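Local coordinates for DNA ligase (Archaeoglobus fulgidus, PDB 3GDE), which probably seals nicks in double-stranded DNA during replication, recombination and repair, joining a 3'-hydroxyl to a 5'-phosphate at the cost of ATP, at residues M175-A180 with A185-V190; S265-Y270 with E286-S291; G440-W445 with E474-L479. One frame throughout, in Å; residues are numbered along the deposited sequence.

Contact 1. Residues M175-A180 with A185-V190; sequences MRDAIA and ADPETV
The carbonyl oxygen of A180 takes the one hydrogen bond that crosses between M175-A180 and A185-V190: A185 N donates to A180 O over 3.0 Å, nearly straight at 177°, in the carbonyl plane and on a lone pair. The bond forms at the last turn of helix 172-182, ahead of helix 187-197, and draws the two backbones to their closest approach. The methyl of A180 points at the incoming segment and fills the angle of this turn, with P187 CA 3.6 Å from A180 CB and P187 CG also against it. Farther along, V190 spreads its two branches over the first helix. V190 CG1, anti to the backbone N (chi1 167°), lies 3.8 Å from R176 O and also touches I179 CG2. V190 CG2 rests 4.0 Å from A180 CB. The aliphatic part of R176 runs past the start of the second helix, its CD 3.5 Å from P187 O, and the bend at chi3 (42°) brings the guanidinium beside the D177 carboxylate. There R176 NH1 stands 2.8 Å from D177 OD1, which sits off the plane of the guanidinium with no N-H aimed at it, so the attraction is purely electrostatic. D186 caps helix 187-197: its OD1 accepts from E188 N, which comes from above the carboxylate plane. Helices 22-34 and 39-49 meet M175 and I179 through I29, L33 and V46, and E212 of helix 200-216 accepts from D186 N. This is a tight corner between two consecutive helices of the all-helical N-terminal DNA-binding domain, where a backbone bond and small apolar side chains join the helices, while the R176-D177 charge pair stays within the first helix and adds no charged bond across the corner.

Contact 2. Residues S265-Y270 with E286-S291; sequences SRVTIY and EEIKKS
Apolar contact between V267 and two neighbours on the helix, I288 and K289, carries the join of S265-Y270 to E286-S291. V267 CG2 does all the close touching from S265-Y270: it meets I288 CG2 at 3.8 Å and K289 CE at 3.7 Å. With CG1 anti to the backbone N (chi1 175°), CG2 is turned into the angle between these two side chains, and each of them crosses the valine obliquely. K289 reaches it in passing, since its chain is extended beyond CG and brings both CG and CE alongside the methyl. Two residues on, I269 points the same way as V267, and its CD1 makes a looser contact of 4.4 Å with I288 CD1.

The polar part of the contact runs through water. K289 NZ donates to two water molecules, one at 2.8 Å that gives a weak hydrogen bond to S265 O, the other at 3.1 Å that also accepts from V267 N over 3.2 Å. The lysine is thus tied through water to the backbone of S265 and V267, and no direct hydrogen bond joins the segments.

Around them, V260 of strand 256-262 touches I288, and W262 touches V267 and K289, while V285 and I284 of the same helix meet V267 and I269. T268 and Y270, on alternate positions, face the other way, toward H261 and H223. The arrangement is a helix laid on a strand of the adenylation domain, the nucleotidyltransferase domain of ATP-dependent ligases. Branched side chains make its buried part without any charge, and the ammonium of K289 stays at the margin, where water rather than a carboxylate meets it across the contact.

Contact 3. Residues G440-W445 with E474-L479; sequences GKRSHW and EDLEEL
G440-W445 is a loop with a short 3-10 turn, closed by W445 N donating to R442 O, and it meets one side of the helical segment E474-L479; the backbones come nearest at W445 and L476, whose CA atoms are 6.0 Å apart. From this turn W445 presses a face of its indole on the helix. L476 CB lies over that face, 4.1 Å from W445 CG, and E477 N sits above the same face. E477 runs side by side with the ring, its carboxylate plane 25° from the indole plane. E477 CG comes within 3.0 Å of W445 NE1, a tight fit, and E477 OE2 lies by W445 CZ2. H444 lies over the opposite face of the indole, helped into place by a bent bond from H444 ND1 to K441 O (2.7 Å, 131°). The loop links strands 428-437 and 446-454 of the OB-fold domain, and helix 473-483 follows strand 461-467 of the same sheet. R442, bent twice along its chain, folds back so that one face of its guanidinium meets W445 CZ3. An alanine in place of W445 is likely to open a gap between the loop and the helix, leaving L476, E477 and H444 without the ring they pack on. At the guanidinium edge, R442 NH1 touches L476 CD1 at 3.4 Å, while L476 also touches F449 and F471.

In the fold
From the N terminus the three contacts follow one another in series, and none nests in or crosses another. Contact 1 closes the short turn between helices 172-182 and 187-197 of the helical DNA-binding domain. Contact 2 closes a somewhat longer loop in the adenylation domain, laying helix 282-291 on V267 and I269, around the beginning of strand 268-271; I269 there is about 9 Å, side chain to side chain, from R257, a predicted ATP-binding residue. Contact 3 closes the longest loop, bringing helix 473-483 of the OB-fold domain to the turn ahead of strand 446-454. Contacts 1 and 3 lie on opposite sides of the chain's centre, their own centres 46 Å apart.

Contact 1. Residues M175-A180 with A185-V190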
ATOM      1  N   MET A 175     -15.652  -3.516   1.120  1.00 27.41           N
ATOM      2  CA  MET A 175     -15.938  -2.875  -0.167  1.00 28.02           C
ATOM      3  C   MET A 175     -16.116  -3.840  -1.347  1.00 28.10           C
ATOM      4  O   MET A 175     -17.037  -3.658  -2.145  1.00 27.02           O
ATOM      5  CB  MET A 175     -14.898  -1.812  -0.492  1.00 28.44           C
ATOM      6  CG  MET A 175     -15.058  -0.551   0.334  1.00 30.67           C
ATOM      7  SD  MET A 175     -16.710   0.175   0.226  1.00 35.84           S
ATOM      8  CE  MET A 175     -16.789   0.515  -1.544  1.00 30.33           C
ATOM      9  N   ARG A 176     -15.232  -4.842  -1.451  1.00 28.69           N
ATOM     10  CA  ARG A 176     -15.356  -5.924  -2.448  1.00 29.39           C
ATOM     11  C   ARG A 176     -16.728  -6.588  -2.306  1.00 28.76           C
ATOM     12  O   ARG A 176     -17.446  -6.757  -3.286  1.00 28.91           O
ATOM     13  CB  ARG A 176     -14.220  -6.969  -2.297  1.00 29.23           C
ATOM     14  CG  ARG A 176     -14.572  -8.393  -2.804  1.00 30.62           C
ATOM     15  CD  ARG A 176     -13.635  -9.515  -2.320  1.00 31.20           C
ATOM     16  NE  ARG A 176     -13.276  -9.400  -0.904  1.00 38.79           N
ATOM     17  CZ  ARG A 176     -13.669 -10.226   0.070  1.00 40.81           C
ATOM     18  NH1 ARG A 176     -14.449 -11.272  -0.195  1.00 42.65           N
ATOM     19  NH2 ARG A 176     -13.275 -10.004   1.324  1.00 42.19           N
ATOM     20  N   ASP A 177     -17.081  -6.929  -1.071  1.00 28.58           N
ATOM     21  CA  ASP A 177     -18.319  -7.631  -0.762  1.00 28.29           C
ATOM     22  C   ASP A 177     -19.558  -6.769  -1.023  1.00 28.05           C
ATOM     23  O   ASP A 177     -20.597  -7.283  -1.455  1.00 28.25           O
ATOM     24  CB  ASP A 177     -18.313  -8.102   0.700  1.00 28.38           C
ATOM     25  CG  ASP A 177     -17.353  -9.263   0.956  1.00 28.76           C
ATOM     26  OD1 ASP A 177     -16.812  -9.839  -0.004  1.00 29.98           O
ATOM     27  OD2 ASP A 177     -17.147  -9.614   2.137  1.00 29.00           O
ATOM     28  N   ALA A 178     -19.439  -5.469  -0.755  1.00 27.33           N
ATOM     29  CA  ALA A 178     -20.536  -4.517  -0.931  1.00 26.58           C
ATOM     30  C   ALA A 178     -20.799  -4.242  -2.406  1.00 26.28           C
ATOM     31  O   ALA A 178     -21.952  -4.122  -2.830  1.00 26.71           O
ATOM     32  CB  ALA A 178     -20.241  -3.228  -0.184  1.00 26.02           C
ATOM     33  N   ILE A 179     -19.727  -4.155  -3.187  1.00 25.97           N
ATOM     34  CA  ILE A 179     -19.832  -4.002  -4.635  1.00 25.42           C
ATOM     35  C   ILE A 179     -20.445  -5.251  -5.265  1.00 25.82           C
ATOM     36  O   ILE A 179     -21.274  -5.148  -6.182  1.00 25.77           O
ATOM     37  CB  ILE A 179     -18.466  -3.679  -5.280  1.00 25.09           C
ATOM     38  CG1 ILE A 179     -18.056  -2.234  -4.944  1.00 25.01           C
ATOM     39  CG2 ILE A 179     -18.511  -3.885  -6.809  1.00 24.04           C
ATOM     40  CD1 ILE A 179     -16.558  -1.963  -5.085  1.00 22.61           C
ATOM     41  N   ALA A 180     -20.028  -6.422  -4.781  1.00 25.57           N
ATOM     42  CA  ALA A 180     -20.616  -7.689  -5.222  1.00 25.52           C
ATOM     43  C   ALA A 180     -22.120  -7.774  -4.896  1.00 25.45           C
ATOM     44  O   ALA A 180     -22.918  -8.172  -5.741  1.00 25.12           O
ATOM     45  CB  ALA A 180     -19.864  -8.867  -4.617  1.00 24.72           C
ATOM     46  N   ALA A 185     -22.877  -9.611  -8.396  1.00 34.26           N
ATOM     47  CA  ALA A 185     -21.654 -10.261  -8.844  1.00 34.54           C
ATOM     48  C   ALA A 185     -21.100 -11.167  -7.747  1.00 34.76           C
ATOM     49  O   ALA A 185     -21.385 -10.976  -6.559  1.00 34.77           O
ATOM     50  CB  ALA A 185     -20.623  -9.214  -9.275  1.00 34.42           C
ATOM     51  N   ASP A 186     -20.338 -12.175  -8.163  1.00 35.21           N
ATOM     52  CA  ASP A 186     -19.602 -13.046  -7.247  1.00 35.75           C
ATOM     53  C   ASP A 186     -18.515 -12.164  -6.643  1.00 35.18           C
ATOM     54  O   ASP A 186     -17.852 -11.440  -7.369  1.00 35.05           O
ATOM     55  CB  ASP A 186     -18.998 -14.209  -8.055  1.00 36.17           C
ATOM     56  CG  ASP A 186     -18.416 -15.334  -7.192  1.00 39.06           C
ATOM     57  OD1 ASP A 186     -18.065 -15.140  -5.999  1.00 41.11           O
ATOM     58  OD2 ASP A 186     -18.280 -16.452  -7.746  1.00 42.51           O
ATOM     59  N   PRO A 187     -18.364 -12.181  -5.303  1.00 35.06           N
ATOM     60  CA  PRO A 187     -17.282 -11.435  -4.654  1.00 34.69           C
ATOM     61  C   PRO A 187     -15.890 -11.811  -5.171  1.00 34.50           C
ATOM     62  O   PRO A 187     -14.988 -10.982  -5.142  1.00 34.10           O
ATOM     63  CB  PRO A 187     -17.415 -11.826  -3.177  1.00 34.80           C
ATOM     64  CG  PRO A 187     -18.828 -12.273  -3.014  1.00 35.03           C
ATOM     65  CD  PRO A 187     -19.222 -12.880  -4.324  1.00 35.11           C
ATOM     66  N   GLU A 188     -15.732 -13.053  -5.629  1.00 34.34           N
ATOM     67  CA  GLU A 188     -14.466 -13.541  -6.179  1.00 34.73           C
ATOM     68  C   GLU A 188     -14.120 -12.947  -7.525  1.00 33.52           C
ATOM     69  O   GLU A 188     -12.952 -12.738  -7.824  1.00 33.43           O
ATOM     70  CB  GLU A 188     -14.458 -15.063  -6.302  1.00 35.46           C
ATOM     71  CG  GLU A 188     -13.732 -15.743  -5.175  1.00 38.57           C
ATOM     72  CD  GLU A 188     -14.666 -16.442  -4.212  1.00 42.89           C
ATOM     73  OE1 GLU A 188     -15.471 -15.744  -3.540  1.00 44.97           O
ATOM     74  OE2 GLU A 188     -14.578 -17.696  -4.126  1.00 42.84           O
ATOM     75  N   THR A 189     -15.130 -12.688  -8.346  1.00 32.68           N
ATOM     76  CA  THR A 189     -14.880 -12.032  -9.617  1.00 31.88           C
ATOM     77  C   THR A 189     -14.739 -10.511  -9.493  1.00 31.26           C
ATOM     78  O   THR A 189     -14.112  -9.902 -10.341  1.00 31.38           O
ATOM     79  CB  THR A 189     -15.813 -12.540 -10.765  1.00 32.18           C
ATOM     80  OG1 THR A 189     -16.362 -11.453 -11.528  1.00 32.50           O
ATOM     81  CG2 THR A 189     -16.902 -13.386 -10.218  1.00 31.60           C
ATOM     82  N   VAL A 190     -15.279  -9.914  -8.427  1.00 30.73           N
ATOM     83  CA  VAL A 190     -15.006  -8.493  -8.114  1.00 30.09           C
ATOM     84  C   VAL A 190     -13.542  -8.377  -7.683  1.00 30.26           C
ATOM     85  O   VAL A 190     -12.787  -7.535  -8.184  1.00 29.77           O
ATOM     86  CB  VAL A 190     -15.949  -7.925  -6.994  1.00 30.02           C
ATOM     87  CG1 VAL A 190     -15.439  -6.570  -6.472  1.00 27.94           C
ATOM     88  CG2 VAL A 190     -17.387  -7.795  -7.505  1.00 29.34           C
TER

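Contact 2. Residues S265-Y270 with E286-S291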
ATOM      1  N   SER A 265       6.757   1.822 -26.892  1.00 41.82           N
ATOM      2  CA  SER A 265       7.010   3.231 -27.142  1.00 41.94           C
ATOM      3  C   SER A 265       7.406   3.891 -25.819  1.00 41.72           C
ATOM      4  O   SER A 265       8.113   4.899 -25.797  1.00 41.95           O
ATOM      5  CB  SER A 265       5.747   3.897 -27.697  1.00 42.38           C
ATOM      6  OG  SER A 265       4.982   2.990 -28.485  1.00 43.35           O
ATOM      7  N   ARG A 266       6.930   3.312 -24.716  1.00 40.99           N
ATOM      8  CA  ARG A 266       7.285   3.751 -23.370  1.00 40.09           C
ATOM      9  C   ARG A 266       7.307   2.590 -22.364  1.00 38.75           C
ATOM     10  O   ARG A 266       6.677   1.552 -22.573  1.00 38.68           O
ATOM     11  CB  ARG A 266       6.343   4.862 -22.885  1.00 40.61           C
ATOM     12  CG  ARG A 266       4.926   4.409 -22.600  1.00 42.18           C
ATOM     13  CD  ARG A 266       4.240   5.345 -21.628  1.00 44.91           C
ATOM     14  NE  ARG A 266       2.800   5.107 -21.606  1.00 47.46           N
ATOM     15  CZ  ARG A 266       2.030   5.209 -20.524  1.00 48.12           C
ATOM     16  NH1 ARG A 266       2.553   5.538 -19.347  1.00 47.45           N
ATOM     17  NH2 ARG A 266       0.728   4.967 -20.619  1.00 48.88           N
ATOM     18  N   VAL A 267       8.043   2.794 -21.277  1.00 37.17           N
ATOM     19  CA  VAL A 267       8.175   1.830 -20.198  1.00 35.62           C
ATOM     20  C   VAL A 267       7.528   2.428 -18.952  1.00 34.85           C
ATOM     21  O   VAL A 267       7.694   3.619 -18.678  1.00 34.65           O
ATOM     22  CB  VAL A 267       9.677   1.538 -19.894  1.00 35.72           C
ATOM     23  CG1 VAL A 267       9.847   0.628 -18.672  1.00 34.71           C
ATOM     24  CG2 VAL A 267      10.376   0.932 -21.109  1.00 35.59           C
ATOM     25  N   THR A 268       6.758   1.615 -18.234  1.00 33.77           N
ATOM     26  CA  THR A 268       6.430   1.899 -16.833  1.00 32.92           C
ATOM     27  C   THR A 268       6.935   0.771 -15.939  1.00 31.87           C
ATOM     28  O   THR A 268       6.882  -0.411 -16.309  1.00 31.58           O
ATOM     29  CB  THR A 268       4.918   2.100 -16.571  1.00 33.11           C
ATOM     30  OG1 THR A 268       4.180   1.048 -17.191  1.00 33.64           O
ATOM     31  CG2 THR A 268       4.432   3.462 -17.080  1.00 33.89           C
ATOM     32  N   ILE A 269       7.431   1.152 -14.767  1.00 30.89           N
ATOM     33  CA  ILE A 269       7.905   0.197 -13.767  1.00 30.05           C
ATOM     34  C   ILE A 269       7.159   0.440 -12.460  1.00 29.72           C
ATOM     35  O   ILE A 269       7.122   1.565 -11.949  1.00 29.70           O
ATOM     36  CB  ILE A 269       9.443   0.303 -13.540  1.00 30.17           C
ATOM     37  CG1 ILE A 269      10.206   0.168 -14.867  1.00 29.54           C
ATOM     38  CG2 ILE A 269       9.930  -0.745 -12.511  1.00 29.84           C
ATOM     39  CD1 ILE A 269      11.694   0.457 -14.760  1.00 29.76           C
ATOM     40  N   TYR A 270       6.550  -0.617 -11.942  1.00 29.52           N
ATOM     41  CA  TYR A 270       5.870  -0.579 -10.658  1.00 29.88           C
ATOM     42  C   TYR A 270       6.612  -1.407  -9.617  1.00 29.83           C
ATOM     43  O   TYR A 270       7.155  -2.472  -9.925  1.00 30.25           O
ATOM     44  CB  TYR A 270       4.431  -1.076 -10.799  1.00 30.33           C
ATOM     45  CG  TYR A 270       3.604  -0.202 -11.700  1.00 30.26           C
ATOM     46  CD1 TYR A 270       3.038   0.976 -11.224  1.00 29.66           C
ATOM     47  CD2 TYR A 270       3.397  -0.546 -13.034  1.00 30.89           C
ATOM     48  CE1 TYR A 270       2.286   1.802 -12.059  1.00 31.00           C
ATOM     49  CE2 TYR A 270       2.645   0.264 -13.878  1.00 31.39           C
ATOM     50  CZ  TYR A 270       2.089   1.438 -13.377  1.00 31.39           C
ATOM     51  OH  TYR A 270       1.336   2.246 -14.198  1.00 32.23           O
ATOM     52  N   GLU A 286      16.137   2.209 -19.880  1.00 38.34           N
ATOM     53  CA  GLU A 286      16.905   2.136 -21.130  1.00 39.05           C
ATOM     54  C   GLU A 286      17.309   0.711 -21.491  1.00 39.40           C
ATOM     55  O   GLU A 286      17.204   0.320 -22.658  1.00 39.62           O
ATOM     56  CB  GLU A 286      18.139   3.047 -21.104  1.00 39.09           C
ATOM     57  CG  GLU A 286      17.840   4.527 -21.300  1.00 40.13           C
ATOM     58  CD  GLU A 286      17.166   4.863 -22.638  1.00 42.23           C
ATOM     59  OE1 GLU A 286      16.491   5.917 -22.702  1.00 43.40           O
ATOM     60  OE2 GLU A 286      17.307   4.102 -23.623  1.00 41.90           O
ATOM     61  N   GLU A 287      17.740  -0.066 -20.491  1.00 39.63           N
ATOM     62  CA  GLU A 287      18.154  -1.461 -20.702  1.00 40.00           C
ATOM     63  C   GLU A 287      17.001  -2.342 -21.150  1.00 39.79           C
ATOM     64  O   GLU A 287      17.198  -3.289 -21.907  1.00 40.11           O
ATOM     65  CB  GLU A 287      18.780  -2.051 -19.437  1.00 40.19           C
ATOM     66  CG  GLU A 287      20.015  -1.329 -18.958  1.00 42.50           C
ATOM     67  CD  GLU A 287      21.252  -1.621 -19.793  1.00 45.10           C
ATOM     68  OE1 GLU A 287      21.312  -2.697 -20.440  1.00 46.43           O
ATOM     69  OE2 GLU A 287      22.170  -0.770 -19.784  1.00 46.33           O
ATOM     70  N   ILE A 288      15.804  -2.039 -20.658  1.00 39.52           N
ATOM     71  CA  ILE A 288      14.583  -2.722 -21.087  1.00 39.29           C
ATOM     72  C   ILE A 288      14.269  -2.439 -22.570  1.00 39.40           C
ATOM     73  O   ILE A 288      13.921  -3.349 -23.332  1.00 39.15           O
ATOM     74  CB  ILE A 288      13.407  -2.351 -20.143  1.00 39.02           C
ATOM     75  CG1 ILE A 288      13.459  -3.230 -18.890  1.00 38.91           C
ATOM     76  CG2 ILE A 288      12.052  -2.479 -20.840  1.00 38.99           C
ATOM     77  CD1 ILE A 288      12.983  -2.550 -17.635  1.00 38.45           C
ATOM     78  N   LYS A 289      14.429  -1.180 -22.970  1.00 39.77           N
ATOM     79  CA  LYS A 289      14.197  -0.753 -24.356  1.00 40.24           C
ATOM     80  C   LYS A 289      15.136  -1.418 -25.356  1.00 40.54           C
ATOM     81  O   LYS A 289      14.737  -1.696 -26.487  1.00 40.85           O
ATOM     82  CB  LYS A 289      14.264   0.770 -24.477  1.00 39.95           C
ATOM     83  CG  LYS A 289      13.179   1.468 -23.679  1.00 39.89           C
ATOM     84  CD  LYS A 289      13.147   2.959 -23.910  1.00 39.51           C
ATOM     85  CE  LYS A 289      11.887   3.539 -23.309  1.00 39.30           C
ATOM     86  NZ  LYS A 289      11.891   5.033 -23.283  1.00 39.86           N
ATOM     87  N   LYS A 290      16.369  -1.706 -24.945  1.00 40.98           N
ATOM     88  CA  LYS A 290      17.270  -2.439 -25.842  1.00 41.08           C
ATOM     89  C   LYS A 290      17.242  -3.957 -25.697  1.00 40.75           C
ATOM     90  O   LYS A 290      17.491  -4.669 -26.667  1.00 40.68           O
ATOM     91  CB  LYS A 290      18.709  -1.888 -25.839  1.00 41.25           C
ATOM     92  CG  LYS A 290      19.349  -1.674 -24.491  1.00 42.23           C
ATOM     93  CD  LYS A 290      20.800  -1.281 -24.667  1.00 43.09           C
ATOM     94  CE  LYS A 290      21.311  -0.492 -23.473  1.00 44.75           C
ATOM     95  NZ  LYS A 290      22.797  -0.327 -23.522  1.00 45.33           N
ATOM     96  N   SER A 291      16.909  -4.455 -24.507  1.00 40.48           N
ATOM     97  CA  SER A 291      17.014  -5.895 -24.245  1.00 40.05           C
ATOM     98  C   SER A 291      15.703  -6.676 -24.293  1.00 39.76           C
ATOM     99  O   SER A 291      15.722  -7.904 -24.450  1.00 39.46           O
ATOM    100  CB  SER A 291      17.733  -6.158 -22.921  1.00 40.05           C
ATOM    101  OG  SER A 291      19.008  -5.528 -22.898  1.00 41.19           O
TER
HETATM  102  O   HOH W   1      11.456   4.908 -26.048  1.00 39.78           O
HETATM  103  O   HOH W   2       9.561   5.554 -21.323  1.00 25.08           O

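Contact 3. Residues G440-W445 with E474-L479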
ATOM      1  N   GLY A 440      14.567  12.077  31.362  1.00 56.93           N
ATOM      2  CA  GLY A 440      15.767  12.844  31.714  1.00 58.43           C
ATOM      3  C   GLY A 440      16.279  13.695  30.561  1.00 59.41           C
ATOM      4  O   GLY A 440      15.624  14.659  30.161  1.00 59.74           O
ATOM      5  N   LYS A 441      17.449  13.340  30.027  1.00 60.21           N
ATOM      6  CA  LYS A 441      17.987  14.017  28.844  1.00 61.05           C
ATOM      7  C   LYS A 441      17.207  13.635  27.586  1.00 61.22           C
ATOM      8  O   LYS A 441      16.779  14.512  26.834  1.00 61.47           O
ATOM      9  CB  LYS A 441      19.490  13.750  28.655  1.00 61.24           C
ATOM     10  CG  LYS A 441      20.441  14.536  29.591  1.00 62.35           C
ATOM     11  CD  LYS A 441      20.402  16.067  29.391  1.00 63.75           C
ATOM     12  CE  LYS A 441      19.435  16.766  30.360  1.00 64.60           C
ATOM     13  NZ  LYS A 441      19.195  18.201  30.012  1.00 64.88           N
ATOM     14  N   ARG A 442      16.999  12.332  27.385  1.00 61.37           N
ATOM     15  CA  ARG A 442      16.295  11.790  26.202  1.00 61.23           C
ATOM     16  C   ARG A 442      14.803  12.174  26.134  1.00 60.61           C
ATOM     17  O   ARG A 442      14.069  11.718  25.249  1.00 60.55           O
ATOM     18  CB  ARG A 442      16.465  10.261  26.143  1.00 61.49           C
ATOM     19  CG  ARG A 442      17.875   9.770  26.498  1.00 63.14           C
ATOM     20  CD  ARG A 442      18.893  10.110  25.404  1.00 65.52           C
ATOM     21  NE  ARG A 442      19.415   8.928  24.711  1.00 67.18           N
ATOM     22  CZ  ARG A 442      18.734   8.176  23.847  1.00 68.12           C
ATOM     23  NH1 ARG A 442      17.467   8.450  23.555  1.00 68.66           N
ATOM     24  NH2 ARG A 442      19.323   7.130  23.277  1.00 68.44           N
ATOM     25  N   SER A 443      14.389  13.031  27.067  1.00 59.90           N
ATOM     26  CA  SER A 443      13.017  13.526  27.210  1.00 59.13           C
ATOM     27  C   SER A 443      12.461  14.194  25.955  1.00 58.40           C
ATOM     28  O   SER A 443      11.252  14.172  25.722  1.00 58.43           O
ATOM     29  CB  SER A 443      12.973  14.527  28.366  1.00 59.37           C
ATOM     30  OG  SER A 443      11.656  14.980  28.621  1.00 60.22           O
ATOM     31  N   HIS A 444      13.350  14.798  25.168  1.00 57.46           N
ATOM     32  CA  HIS A 444      12.979  15.508  23.937  1.00 56.33           C
ATOM     33  C   HIS A 444      12.792  14.572  22.729  1.00 54.84           C
ATOM     34  O   HIS A 444      12.463  15.028  21.632  1.00 54.65           O
ATOM     35  CB  HIS A 444      14.023  16.588  23.620  1.00 56.70           C
ATOM     36  CG  HIS A 444      15.394  16.043  23.364  1.00 58.20           C
ATOM     37  ND1 HIS A 444      16.187  15.524  24.365  1.00 59.54           N
ATOM     38  CD2 HIS A 444      16.112  15.932  22.220  1.00 59.43           C
ATOM     39  CE1 HIS A 444      17.334  15.115  23.849  1.00 60.01           C
ATOM     40  NE2 HIS A 444      17.314  15.352  22.549  1.00 59.82           N
ATOM     41  N   TRP A 445      13.006  13.274  22.942  1.00 53.06           N
ATOM     42  CA  TRP A 445      12.800  12.266  21.909  1.00 51.38           C
ATOM     43  C   TRP A 445      11.758  11.235  22.312  1.00 49.65           C
ATOM     44  O   TRP A 445      11.645  10.876  23.487  1.00 49.16           O
ATOM     45  CB  TRP A 445      14.091  11.501  21.612  1.00 52.20           C
ATOM     46  CG  TRP A 445      15.192  12.288  20.988  1.00 53.19           C
ATOM     47  CD1 TRP A 445      15.067  13.319  20.102  1.00 53.62           C
ATOM     48  CD2 TRP A 445      16.601  12.080  21.171  1.00 53.92           C
ATOM     49  NE1 TRP A 445      16.311  13.785  19.745  1.00 54.44           N
ATOM     50  CE2 TRP A 445      17.270  13.038  20.380  1.00 53.95           C
ATOM     51  CE3 TRP A 445      17.361  11.185  21.939  1.00 54.38           C
ATOM     52  CZ2 TRP A 445      18.666  13.128  20.331  1.00 53.26           C
ATOM     53  CZ3 TRP A 445      18.751  11.278  21.892  1.00 53.85           C
ATOM     54  CH2 TRP A 445      19.386  12.243  21.089  1.00 53.37           C
ATOM     55  N   GLU A 474      20.163   9.666  16.142  1.00 40.95           N
ATOM     56  CA  GLU A 474      19.680  10.435  15.012  1.00 41.99           C
ATOM     57  C   GLU A 474      18.351   9.852  14.464  1.00 41.43           C
ATOM     58  O   GLU A 474      17.468  10.613  14.068  1.00 41.42           O
ATOM     59  CB  GLU A 474      20.758  10.602  13.929  1.00 41.94           C
ATOM     60  CG  GLU A 474      20.996   9.385  13.049  1.00 44.14           C
ATOM     61  CD  GLU A 474      22.180   9.554  12.105  1.00 44.63           C
ATOM     62  OE1 GLU A 474      23.156   8.767  12.225  1.00 48.88           O
ATOM     63  OE2 GLU A 474      22.132  10.463  11.244  1.00 47.16           O
ATOM     64  N   ASP A 475      18.208   8.521  14.473  1.00 40.91           N
ATOM     65  CA  ASP A 475      16.919   7.869  14.203  1.00 40.24           C
ATOM     66  C   ASP A 475      15.830   8.472  15.074  1.00 40.00           C
ATOM     67  O   ASP A 475      14.783   8.853  14.572  1.00 39.82           O
ATOM     68  CB  ASP A 475      16.966   6.360  14.478  1.00 40.04           C
ATOM     69  CG  ASP A 475      17.536   5.565  13.330  1.00 39.60           C
ATOM     70  OD1 ASP A 475      17.401   5.980  12.163  1.00 41.09           O
ATOM     71  OD2 ASP A 475      18.118   4.498  13.596  1.00 40.10           O
ATOM     72  N   LEU A 476      16.090   8.559  16.378  1.00 39.75           N
ATOM     73  CA  LEU A 476      15.112   9.104  17.330  1.00 39.68           C
ATOM     74  C   LEU A 476      14.832  10.590  17.118  1.00 39.53           C
ATOM     75  O   LEU A 476      13.707  11.027  17.282  1.00 39.42           O
ATOM     76  CB  LEU A 476      15.532   8.834  18.783  1.00 39.13           C
ATOM     77  CG  LEU A 476      15.627   7.360  19.204  1.00 39.34           C
ATOM     78  CD1 LEU A 476      16.060   7.213  20.667  1.00 37.28           C
ATOM     79  CD2 LEU A 476      14.309   6.608  18.933  1.00 38.56           C
ATOM     80  N   GLU A 477      15.860  11.348  16.754  1.00 39.98           N
ATOM     81  CA  GLU A 477      15.712  12.758  16.403  1.00 40.94           C
ATOM     82  C   GLU A 477      14.758  12.888  15.227  1.00 40.26           C
ATOM     83  O   GLU A 477      13.789  13.643  15.287  1.00 39.74           O
ATOM     84  CB  GLU A 477      17.067  13.378  16.017  1.00 40.87           C
ATOM     85  CG  GLU A 477      17.921  13.850  17.182  1.00 42.21           C
ATOM     86  CD  GLU A 477      19.394  14.059  16.816  1.00 43.21           C
ATOM     87  OE1 GLU A 477      19.680  14.593  15.711  1.00 45.94           O
ATOM     88  OE2 GLU A 477      20.268  13.692  17.642  1.00 45.51           O
ATOM     89  N   GLU A 478      15.049  12.133  14.167  1.00 39.93           N
ATOM     90  CA  GLU A 478      14.309  12.202  12.909  1.00 40.22           C
ATOM     91  C   GLU A 478      12.860  11.727  13.046  1.00 39.07           C
ATOM     92  O   GLU A 478      11.954  12.336  12.484  1.00 39.04           O
ATOM     93  CB  GLU A 478      15.041  11.414  11.819  1.00 39.87           C
ATOM     94  CG  GLU A 478      16.393  12.017  11.426  1.00 41.78           C
ATOM     95  CD  GLU A 478      17.281  11.058  10.624  1.00 42.94           C
ATOM     96  OE1 GLU A 478      17.577   9.932  11.110  1.00 47.11           O
ATOM     97  OE2 GLU A 478      17.699  11.439   9.503  1.00 46.17           O
ATOM     98  N   LEU A 479      12.654  10.654  13.805  1.00 38.25           N
ATOM     99  CA  LEU A 479      11.337  10.050  13.972  1.00 37.42           C
ATOM    100  C   LEU A 479      10.430  10.884  14.866  1.00 37.37           C
ATOM    101  O   LEU A 479       9.212  10.920  14.658  1.00 36.60           O
ATOM    102  CB  LEU A 479      11.456   8.631  14.528  1.00 36.91           C
ATOM    103  CG  LEU A 479      12.098   7.583  13.618  1.00 35.94           C
ATOM    104  CD1 LEU A 479      12.348   6.315  14.409  1.00 33.59           C
ATOM    105  CD2 LEU A 479      11.264   7.310  12.350  1.00 33.30           C
TER